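Long-range contact in conserved hypothetical protein (Streptococcus pneumoniae, PDB 2GK4), which is of unknown function but belongs to the DNA/pantothenate metabolism flavoprotein family, suggesting a role in coenzyme A biosynthesis: residues 75-89 / 144-158. Residues are numbered along the deposited sequence; the frame is centred on the assembly and turned at random.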
ATOM      1  N   LEU A  75      -9.699 -11.600 -10.524  0.50 18.00           N
ATOM      2  CA  LEU A  75     -10.010 -12.625 -11.534  0.50 17.86           C
ATOM      3  C   LEU A  75     -11.092 -13.590 -11.031  0.50 18.53           C
ATOM      4  O   LEU A  75     -12.059 -13.895 -11.732  0.50 18.01           O
ATOM      5  CB  LEU A  75      -8.720 -13.390 -11.883  0.50 18.26           C
ATOM      6  CG  LEU A  75      -8.859 -14.563 -12.869  0.50 18.26           C
ATOM      7  CD1 LEU A  75      -9.285 -14.070 -14.264  0.50 18.04           C
ATOM      8  CD2 LEU A  75      -7.541 -15.330 -12.949  0.50 15.33           C
ATOM      9  N   ILE A  76     -10.929 -14.065  -9.798  1.00 18.34           N
ATOM     10  CA  ILE A  76     -11.870 -14.999  -9.204  1.00 19.23           C
ATOM     11  C   ILE A  76     -13.268 -14.371  -9.012  1.00 20.24           C
ATOM     12  O   ILE A  76     -14.293 -14.996  -9.311  1.00 20.98           O
ATOM     13  CB  ILE A  76     -11.291 -15.523  -7.879  1.00 18.56           C
ATOM     14  CG1 ILE A  76     -10.062 -16.388  -8.188  1.00 18.04           C
ATOM     15  CG2 ILE A  76     -12.360 -16.243  -7.018  1.00 20.38           C
ATOM     16  CD1 ILE A  76      -9.192 -16.600  -6.936  1.00 20.72           C
ATOM     17  N   GLU A  77     -13.319 -13.135  -8.528  1.00 20.91           N
ATOM     18  CA  GLU A  77     -14.623 -12.452  -8.343  1.00 21.78           C
ATOM     19  C   GLU A  77     -15.367 -12.248  -9.644  1.00 21.46           C
ATOM     20  O   GLU A  77     -16.596 -12.442  -9.723  1.00 21.55           O
ATOM     21  CB  GLU A  77     -14.460 -11.081  -7.667  1.00 22.16           C
ATOM     22  CG  GLU A  77     -14.043 -11.174  -6.221  1.00 26.49           C
ATOM     23  CD  GLU A  77     -15.034 -11.909  -5.321  1.00 28.90           C
ATOM     24  OE1 GLU A  77     -14.556 -12.607  -4.404  1.00 29.55           O
ATOM     25  OE2 GLU A  77     -16.267 -11.770  -5.500  1.00 32.63           O
HETATM   26  N   MSE A  78     -14.636 -11.858 -10.683  1.00 20.89           N
HETATM   27  CA  MSE A  78     -15.276 -11.580 -11.985  1.00 21.91           C
HETATM   28  C   MSE A  78     -15.793 -12.877 -12.582  1.00 22.92           C
HETATM   29  O   MSE A  78     -16.909 -12.947 -13.112  1.00 21.93           O
HETATM   30  CB  MSE A  78     -14.267 -10.985 -12.963  1.00 20.78           C
HETATM   31  CG  MSE A  78     -13.811  -9.580 -12.635  1.00 25.50           C
HETATM   32 SE   MSE A  78     -15.219  -8.214 -12.641  0.55 27.09          SE
HETATM   33  CE  MSE A  78     -15.575  -8.295 -10.803  1.00 26.74           C
ATOM     34  N   GLN A  79     -14.959 -13.911 -12.523  1.00 22.46           N
ATOM     35  CA  GLN A  79     -15.354 -15.199 -13.090  1.00 24.48           C
ATOM     36  C   GLN A  79     -16.594 -15.753 -12.381  1.00 24.51           C
ATOM     37  O   GLN A  79     -17.481 -16.344 -13.022  1.00 23.67           O
ATOM     38  CB  GLN A  79     -14.148 -16.128 -12.990  1.00 25.38           C
ATOM     39  CG  GLN A  79     -14.393 -17.550 -12.898  1.00 29.20           C
ATOM     40  CD  GLN A  79     -13.079 -18.247 -12.663  1.00 35.39           C
ATOM     41  OE1 GLN A  79     -12.640 -18.426 -11.508  1.00 34.81           O
ATOM     42  NE2 GLN A  79     -12.390 -18.566 -13.758  1.00 35.32           N
ATOM     43  N   GLU A  80     -16.650 -15.560 -11.066  0.50 24.49           N
ATOM     44  CA  GLU A  80     -17.785 -15.990 -10.257  0.50 25.35           C
ATOM     45  C   GLU A  80     -19.046 -15.143 -10.456  0.50 24.78           C
ATOM     46  O   GLU A  80     -20.148 -15.688 -10.460  0.50 24.64           O
ATOM     47  CB  GLU A  80     -17.403 -16.037  -8.765  0.50 25.23           C
ATOM     48  CG  GLU A  80     -16.969 -17.427  -8.281  0.50 27.53           C
ATOM     49  CD  GLU A  80     -16.122 -17.441  -6.991  0.50 27.41           C
ATOM     50  OE1 GLU A  80     -16.159 -16.476  -6.191  0.50 30.86           O
ATOM     51  OE2 GLU A  80     -15.410 -18.447  -6.773  0.50 30.55           O
ATOM     52  N   ARG A  81     -18.895 -13.822 -10.609  1.00 24.13           N
ATOM     53  CA  ARG A  81     -20.065 -12.906 -10.610  1.00 24.35           C
ATOM     54  C   ARG A  81     -20.597 -12.418 -11.939  1.00 23.73           C
ATOM     55  O   ARG A  81     -21.779 -12.078 -12.035  1.00 24.05           O
ATOM     56  CB  ARG A  81     -19.816 -11.691  -9.719  1.00 24.70           C
ATOM     57  CG  ARG A  81     -19.582 -12.078  -8.275  1.00 28.15           C
ATOM     58  CD  ARG A  81     -19.447 -10.859  -7.410  1.00 33.78           C
ATOM     59  NE  ARG A  81     -18.747 -11.212  -6.179  1.00 38.33           N
ATOM     60  CZ  ARG A  81     -19.352 -11.437  -5.020  1.00 42.26           C
ATOM     61  NH1 ARG A  81     -18.632 -11.763  -3.955  1.00 44.25           N
ATOM     62  NH2 ARG A  81     -20.674 -11.338  -4.924  1.00 43.03           N
ATOM     63  N   VAL A  82     -19.743 -12.351 -12.956  1.00 23.04           N
ATOM     64  CA  VAL A  82     -20.146 -11.632 -14.165  1.00 23.19           C
ATOM     65  C   VAL A  82     -21.414 -12.215 -14.791  1.00 23.05           C
ATOM     66  O   VAL A  82     -22.233 -11.470 -15.328  1.00 23.67           O
ATOM     67  CB  VAL A  82     -18.980 -11.496 -15.140  1.00 23.63           C
ATOM     68  CG1 VAL A  82     -19.448 -11.230 -16.538  1.00 26.26           C
ATOM     69  CG2 VAL A  82     -18.063 -10.361 -14.661  1.00 21.09           C
ATOM     70  N   GLN A  83     -21.568 -13.535 -14.710  0.60 23.15           N
ATOM     71  CA  GLN A  83     -22.742 -14.220 -15.265  0.60 24.90           C
ATOM     72  C   GLN A  83     -24.054 -13.743 -14.623  0.60 24.52           C
ATOM     73  O   GLN A  83     -25.134 -13.921 -15.191  0.60 25.03           O
ATOM     74  CB  GLN A  83     -22.596 -15.735 -15.072  0.60 25.15           C
ATOM     75  CG  GLN A  83     -22.566 -16.148 -13.589  0.60 25.52           C
ATOM     76  CD  GLN A  83     -22.160 -17.587 -13.347  0.60 27.17           C
ATOM     77  OE1 GLN A  83     -22.487 -18.483 -14.133  0.60 29.12           O
ATOM     78  NE2 GLN A  83     -21.473 -17.824 -12.220  0.60 26.97           N
ATOM     79  N   ASP A  84     -23.954 -13.149 -13.434  1.00 24.32           N
ATOM     80  CA  ASP A  84     -25.124 -12.812 -12.625  1.00 23.95           C
ATOM     81  C   ASP A  84     -25.578 -11.356 -12.738  1.00 23.95           C
ATOM     82  O   ASP A  84     -26.635 -10.992 -12.179  1.00 24.26           O
ATOM     83  CB  ASP A  84     -24.840 -13.117 -11.157  1.00 25.58           C
ATOM     84  CG  ASP A  84     -24.801 -14.606 -10.862  1.00 28.55           C
ATOM     85  OD1 ASP A  84     -25.484 -15.408 -11.558  1.00 31.81           O
ATOM     86  OD2 ASP A  84     -24.067 -14.974  -9.928  1.00 33.83           O
ATOM     87  N   TYR A  85     -24.787 -10.535 -13.428  1.00 22.19           N
ATOM     88  CA  TYR A  85     -25.052  -9.079 -13.549  1.00 21.68           C
ATOM     89  C   TYR A  85     -25.288  -8.708 -14.996  1.00 21.75           C
ATOM     90  O   TYR A  85     -24.811  -9.389 -15.902  1.00 21.62           O
ATOM     91  CB  TYR A  85     -23.910  -8.244 -12.890  1.00 21.62           C
ATOM     92  CG  TYR A  85     -23.953  -8.464 -11.382  1.00 20.84           C
ATOM     93  CD1 TYR A  85     -23.383  -9.600 -10.813  1.00 20.33           C
ATOM     94  CD2 TYR A  85     -24.650  -7.583 -10.557  1.00 21.36           C
ATOM     95  CE1 TYR A  85     -23.477  -9.843  -9.437  1.00 23.15           C
ATOM     96  CE2 TYR A  85     -24.768  -7.827  -9.166  1.00 24.22           C
ATOM     97  CZ  TYR A  85     -24.177  -8.953  -8.624  1.00 24.47           C
ATOM     98  OH  TYR A  85     -24.295  -9.220  -7.263  1.00 24.17           O
ATOM     99  N   GLN A  86     -26.027  -7.618 -15.210  1.00 20.65           N
ATOM    100  CA  GLN A  86     -26.388  -7.179 -16.561  1.00 21.49           C
ATOM    101  C   GLN A  86     -25.496  -6.023 -17.068  1.00 20.06           C
ATOM    102  O   GLN A  86     -25.433  -5.717 -18.280  1.00 20.01           O
ATOM    103  CB  GLN A  86     -27.837  -6.750 -16.593  1.00 21.85           C
ATOM    104  CG  GLN A  86     -28.843  -7.910 -16.466  1.00 25.66           C
ATOM    105  CD  GLN A  86     -28.782  -8.577 -15.109  1.00 29.32           C
ATOM    106  OE1 GLN A  86     -29.001  -7.932 -14.077  1.00 31.26           O
ATOM    107  NE2 GLN A  86     -28.457  -9.870 -15.098  1.00 31.15           N
ATOM    108  N   VAL A  87     -24.798  -5.394 -16.132  1.00 19.64           N
ATOM    109  CA  VAL A  87     -23.855  -4.325 -16.459  1.00 19.64           C
ATOM    110  C   VAL A  87     -22.630  -4.473 -15.584  1.00 19.00           C
ATOM    111  O   VAL A  87     -22.754  -4.796 -14.398  1.00 19.29           O
ATOM    112  CB  VAL A  87     -24.489  -2.924 -16.189  1.00 19.66           C
ATOM    113  CG1 VAL A  87     -23.462  -1.784 -16.480  1.00 20.18           C
ATOM    114  CG2 VAL A  87     -25.761  -2.760 -16.992  1.00 19.64           C
ATOM    115  N   LEU A  88     -21.458  -4.243 -16.179  1.00 18.80           N
ATOM    116  CA  LEU A  88     -20.187  -4.127 -15.414  1.00 19.41           C
ATOM    117  C   LEU A  88     -19.574  -2.736 -15.672  1.00 18.55           C
ATOM    118  O   LEU A  88     -19.299  -2.368 -16.809  1.00 18.45           O
ATOM    119  CB  LEU A  88     -19.187  -5.242 -15.808  1.00 19.27           C
ATOM    120  CG  LEU A  88     -17.752  -5.040 -15.297  1.00 20.10           C
ATOM    121  CD1 LEU A  88     -17.710  -4.963 -13.733  1.00 20.63           C
ATOM    122  CD2 LEU A  88     -16.860  -6.172 -15.793  1.00 21.09           C
ATOM    123  N   ILE A  89     -19.349  -1.989 -14.592  1.00 18.65           N
ATOM    124  CA  ILE A  89     -18.651  -0.731 -14.658  1.00 19.09           C
ATOM    125  C   ILE A  89     -17.323  -0.935 -13.990  1.00 19.48           C
ATOM    126  O   ILE A  89     -17.233  -0.982 -12.765  1.00 19.40           O
ATOM    127  CB  ILE A  89     -19.450   0.431 -13.991  1.00 19.88           C
ATOM    128  CG1 ILE A  89     -20.805   0.568 -14.641  1.00 19.08           C
ATOM    129  CG2 ILE A  89     -18.619   1.731 -14.024  1.00 19.24           C
ATOM    130  CD1 ILE A  89     -21.755   1.565 -13.875  1.00 20.99           C
ATOM    131  N   ILE A 144      -8.013 -10.181 -17.618  1.00 23.37           N
ATOM    132  CA  ILE A 144      -9.263 -10.328 -16.880  1.00 23.67           C
ATOM    133  C   ILE A 144     -10.406  -9.699 -17.666  1.00 24.40           C
ATOM    134  O   ILE A 144     -11.352 -10.376 -18.047  1.00 23.57           O
ATOM    135  CB  ILE A 144      -9.196  -9.692 -15.446  1.00 23.93           C
ATOM    136  CG1 ILE A 144      -8.177 -10.416 -14.577  1.00 23.85           C
ATOM    137  CG2 ILE A 144     -10.563  -9.762 -14.745  1.00 23.99           C
ATOM    138  CD1 ILE A 144      -7.890  -9.729 -13.190  1.00 24.26           C
ATOM    139  N   ILE A 145     -10.333  -8.388 -17.878  1.00 24.35           N
ATOM    140  CA  ILE A 145     -11.448  -7.692 -18.532  1.00 24.80           C
ATOM    141  C   ILE A 145     -11.750  -8.251 -19.920  1.00 24.71           C
ATOM    142  O   ILE A 145     -12.924  -8.356 -20.321  1.00 24.78           O
ATOM    143  CB  ILE A 145     -11.226  -6.190 -18.494  1.00 25.38           C
ATOM    144  CG1 ILE A 145     -11.076  -5.780 -17.013  1.00 27.07           C
ATOM    145  CG2 ILE A 145     -12.394  -5.392 -19.142  1.00 27.30           C
ATOM    146  CD1 ILE A 145     -12.314  -6.167 -16.116  1.00 30.05           C
ATOM    147  N   SER A 146     -10.713  -8.668 -20.643  1.00 23.72           N
ATOM    148  CA  SER A 146     -10.947  -9.257 -21.972  1.00 23.56           C
ATOM    149  C   SER A 146     -11.692 -10.594 -21.917  1.00 23.25           C
ATOM    150  O   SER A 146     -12.150 -11.096 -22.960  1.00 24.16           O
ATOM    151  CB  SER A 146      -9.636  -9.380 -22.746  1.00 24.59           C
ATOM    152  OG  SER A 146      -8.801 -10.370 -22.175  1.00 25.76           O
ATOM    153  N   LEU A 147     -11.831 -11.179 -20.715  1.00 21.63           N
ATOM    154  CA  LEU A 147     -12.620 -12.405 -20.515  1.00 21.66           C
ATOM    155  C   LEU A 147     -14.083 -12.148 -20.190  1.00 21.13           C
ATOM    156  O   LEU A 147     -14.901 -13.067 -20.233  1.00 19.96           O
ATOM    157  CB  LEU A 147     -12.036 -13.263 -19.380  1.00 22.51           C
ATOM    158  CG  LEU A 147     -10.596 -13.723 -19.627  1.00 24.87           C
ATOM    159  CD1 LEU A 147     -10.095 -14.555 -18.473  1.00 28.68           C
ATOM    160  CD2 LEU A 147     -10.565 -14.523 -20.917  1.00 26.92           C
ATOM    161  N   VAL A 148     -14.409 -10.908 -19.839  1.00 21.24           N
ATOM    162  CA  VAL A 148     -15.750 -10.614 -19.353  1.00 21.96           C
ATOM    163  C   VAL A 148     -16.834 -11.044 -20.329  1.00 22.61           C
ATOM    164  O   VAL A 148     -17.806 -11.716 -19.945  1.00 23.10           O
ATOM    165  CB  VAL A 148     -15.893  -9.119 -18.975  1.00 21.66           C
ATOM    166  CG1 VAL A 148     -17.382  -8.737 -18.882  1.00 23.04           C
ATOM    167  CG2 VAL A 148     -15.167  -8.850 -17.660  1.00 20.70           C
ATOM    168  N   LYS A 149     -16.661 -10.646 -21.586  0.60 22.97           N
ATOM    169  CA  LYS A 149     -17.648 -10.929 -22.628  0.60 24.11           C
ATOM    170  C   LYS A 149     -17.651 -12.381 -23.098  0.60 24.70           C
ATOM    171  O   LYS A 149     -18.450 -12.753 -23.954  0.60 24.82           O
ATOM    172  CB  LYS A 149     -17.446  -9.980 -23.815  0.60 24.11           C
ATOM    173  CG  LYS A 149     -17.921  -8.575 -23.557  0.60 23.82           C
ATOM    174  CD  LYS A 149     -19.451  -8.455 -23.472  0.60 23.58           C
ATOM    175  CE  LYS A 149     -20.054  -7.869 -24.746  0.60 24.11           C
ATOM    176  NZ  LYS A 149     -21.518  -7.583 -24.608  0.60 19.52           N
ATOM    177  N   GLU A 150     -16.760 -13.188 -22.529  0.60 25.39           N
ATOM    178  CA  GLU A 150     -16.761 -14.642 -22.699  0.60 26.80           C
ATOM    179  C   GLU A 150     -17.524 -15.315 -21.559  0.60 26.48           C
ATOM    180  O   GLU A 150     -18.314 -16.244 -21.786  0.60 26.04           O
ATOM    181  CB  GLU A 150     -15.313 -15.155 -22.758  0.60 27.71           C
ATOM    182  CG  GLU A 150     -14.613 -15.028 -24.120  0.60 31.94           C
ATOM    183  CD  GLU A 150     -14.755 -13.670 -24.810  0.60 36.73           C
ATOM    184  OE1 GLU A 150     -14.652 -12.614 -24.135  0.60 40.30           O
ATOM    185  OE2 GLU A 150     -14.949 -13.659 -26.053  0.60 37.96           O
ATOM    186  N   TRP A 151     -17.283 -14.862 -20.328  1.00 24.99           N
ATOM    187  CA  TRP A 151     -18.102 -15.274 -19.167  1.00 25.44           C
ATOM    188  C   TRP A 151     -19.564 -14.885 -19.293  1.00 24.83           C
ATOM    189  O   TRP A 151     -20.455 -15.628 -18.867  1.00 25.59           O
ATOM    190  CB  TRP A 151     -17.586 -14.625 -17.876  1.00 25.73           C
ATOM    191  CG  TRP A 151     -16.265 -15.139 -17.417  1.00 26.22           C
ATOM    192  CD1 TRP A 151     -15.879 -16.437 -17.316  1.00 28.54           C
ATOM    193  CD2 TRP A 151     -15.176 -14.354 -16.901  1.00 26.86           C
ATOM    194  NE1 TRP A 151     -14.592 -16.516 -16.807  1.00 29.58           N
ATOM    195  CE2 TRP A 151     -14.139 -15.254 -16.548  1.00 27.80           C
ATOM    196  CE3 TRP A 151     -14.977 -12.989 -16.716  1.00 28.10           C
ATOM    197  CZ2 TRP A 151     -12.906 -14.826 -16.040  1.00 28.71           C
ATOM    198  CZ3 TRP A 151     -13.760 -12.554 -16.201  1.00 27.74           C
ATOM    199  CH2 TRP A 151     -12.743 -13.473 -15.864  1.00 27.44           C
ATOM    200  N   ASN A 152     -19.830 -13.704 -19.836  1.00 22.74           N
ATOM    201  CA  ASN A 152     -21.216 -13.286 -20.037  1.00 23.05           C
ATOM    202  C   ASN A 152     -21.314 -12.458 -21.323  1.00 23.20           C
ATOM    203  O   ASN A 152     -21.077 -11.251 -21.299  1.00 22.00           O
ATOM    204  CB  ASN A 152     -21.721 -12.487 -18.824  1.00 21.55           C
ATOM    205  CG  ASN A 152     -23.197 -12.112 -18.924  1.00 24.17           C
ATOM    206  OD1 ASN A 152     -23.841 -12.317 -19.952  1.00 25.60           O
ATOM    207  ND2 ASN A 152     -23.740 -11.544 -17.839  1.00 24.83           N
ATOM    208  N   PRO A 153     -21.609 -13.116 -22.463  1.00 24.19           N
ATOM    209  CA  PRO A 153     -21.680 -12.424 -23.751  1.00 25.01           C
ATOM    210  C   PRO A 153     -22.662 -11.281 -23.837  1.00 24.40           C
ATOM    211  O   PRO A 153     -22.467 -10.388 -24.652  1.00 25.23           O
ATOM    212  CB  PRO A 153     -22.101 -13.541 -24.724  1.00 25.07           C
ATOM    213  CG  PRO A 153     -21.506 -14.765 -24.119  1.00 26.22           C
ATOM    214  CD  PRO A 153     -21.813 -14.564 -22.632  1.00 24.27           C
ATOM    215  N   THR A 154     -23.719 -11.298 -23.037  1.00 24.15           N
ATOM    216  CA  THR A 154     -24.724 -10.252 -23.139  1.00 24.92           C
ATOM    217  C   THR A 154     -24.565  -9.125 -22.111  1.00 23.89           C
ATOM    218  O   THR A 154     -25.348  -8.179 -22.100  1.00 25.32           O
ATOM    219  CB  THR A 154     -26.161 -10.795 -23.002  1.00 25.32           C
ATOM    220  OG1 THR A 154     -26.291 -11.496 -21.764  1.00 26.38           O
ATOM    221  CG2 THR A 154     -26.538 -11.737 -24.180  1.00 27.06           C
ATOM    222  N   ILE A 155     -23.576  -9.209 -21.243  1.00 23.59           N
ATOM    223  CA  ILE A 155     -23.363  -8.135 -20.263  1.00 22.73           C
ATOM    224  C   ILE A 155     -22.969  -6.820 -20.962  1.00 22.94           C
ATOM    225  O   ILE A 155     -22.303  -6.828 -22.005  1.00 24.42           O
ATOM    226  CB  ILE A 155     -22.335  -8.545 -19.167  1.00 22.48           C
ATOM    227  CG1 ILE A 155     -22.528  -7.684 -17.902  1.00 21.53           C
ATOM    228  CG2 ILE A 155     -20.887  -8.508 -19.718  1.00 22.28           C
ATOM    229  CD1 ILE A 155     -21.602  -8.063 -16.758  1.00 20.83           C
ATOM    230  N   HIS A 156     -23.426  -5.685 -20.437  1.00 22.18           N
ATOM    231  CA  HIS A 156     -22.981  -4.395 -20.957  1.00 21.40           C
ATOM    232  C   HIS A 156     -21.693  -4.011 -20.233  1.00 20.78           C
ATOM    233  O   HIS A 156     -21.717  -3.812 -19.018  1.00 20.23           O
ATOM    234  CB  HIS A 156     -24.078  -3.358 -20.739  1.00 22.67           C
ATOM    235  CG  HIS A 156     -25.336  -3.671 -21.492  1.00 27.15           C
ATOM    236  ND1 HIS A 156     -25.374  -3.726 -22.866  1.00 31.34           N
ATOM    237  CD2 HIS A 156     -26.579  -3.998 -21.066  1.00 29.76           C
ATOM    238  CE1 HIS A 156     -26.595  -4.050 -23.258  1.00 33.06           C
ATOM    239  NE2 HIS A 156     -27.345  -4.219 -22.184  1.00 31.00           N
ATOM    240  N   LEU A 157     -20.577  -3.975 -20.970  1.00 20.36           N
ATOM    241  CA  LEU A 157     -19.264  -3.751 -20.368  1.00 20.96           C
ATOM    242  C   LEU A 157     -18.822  -2.305 -20.528  1.00 20.22           C
ATOM    243  O   LEU A 157     -18.642  -1.814 -21.650  1.00 21.14           O
ATOM    244  CB  LEU A 157     -18.218  -4.657 -20.988  1.00 20.57           C
ATOM    245  CG  LEU A 157     -16.750  -4.457 -20.641  1.00 21.22           C
ATOM    246  CD1 LEU A 157     -16.543  -4.485 -19.107  1.00 22.46           C
ATOM    247  CD2 LEU A 157     -15.948  -5.597 -21.347  1.00 22.32           C
ATOM    248  N   ILE A 158     -18.587  -1.656 -19.404  1.00 20.44           N
ATOM    249  CA  ILE A 158     -18.126  -0.292 -19.402  1.00 20.09           C
ATOM    250  C   ILE A 158     -16.784  -0.255 -18.713  1.00 21.18           C
ATOM    251  O   ILE A 158     -16.632  -0.708 -17.564  1.00 20.00           O
ATOM    252  CB  ILE A 158     -19.126   0.667 -18.696  1.00 20.42           C
ATOM    253  CG1 ILE A 158     -20.448   0.675 -19.469  1.00 20.39           C
ATOM    254  CG2 ILE A 158     -18.490   2.062 -18.604  1.00 20.61           C
ATOM    255  CD1 ILE A 158     -21.684   0.963 -18.637  1.00 24.93           C
TER
HETATM  256  O   HOH W   1     -13.507 -18.920 -15.950  1.00 30.44           O
HETATM  257  O   HOH W   2     -27.037  -7.405 -19.845  1.00 28.94           O
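Trp151 lays one face of its indole against the backbone of helix 75-81, with Gln79 CA 3.8 Å from the centroid of the six-membered ring in a CH-pi contact. Met78 CB packs on Trp151 CZ3, while Leu75 CD1 meets the ring edge at Trp151 CH2 (3.9 Å) and also touches Ile144 CG1. Val82 CG1 lies 3.5 Å from Asn152 CB, and, deeper in, Leu88 CD2 reaches Val148 CG2. Ile155, with CG1 anti to the backbone N (chi1 -158°), sends CD1 between Val82 and Leu88. The layout is that of a Rossmann-like alpha/beta fold: helices 75-81 and 145-151 lie on one face of the sheet and run nearly parallel (18°), each followed in the chain by one of two neighbouring parallel strands. Those strands are joined by His156 N to Gln86 O, Leu88 N to His156 O and Ile158 N to Leu88 O (2.8 Å), the last meeting its carbonyl almost head-on. Val87 CG1 and Ile158 CD1 pack on the other face. Among side-chain bonds, Asn152 ND2 donates to Val82 O (2.9 Å, 168°), linking the turn after helix 145-151 to the backbone around Val82, and its OD1 accepts from Thr154 N in an Asx turn.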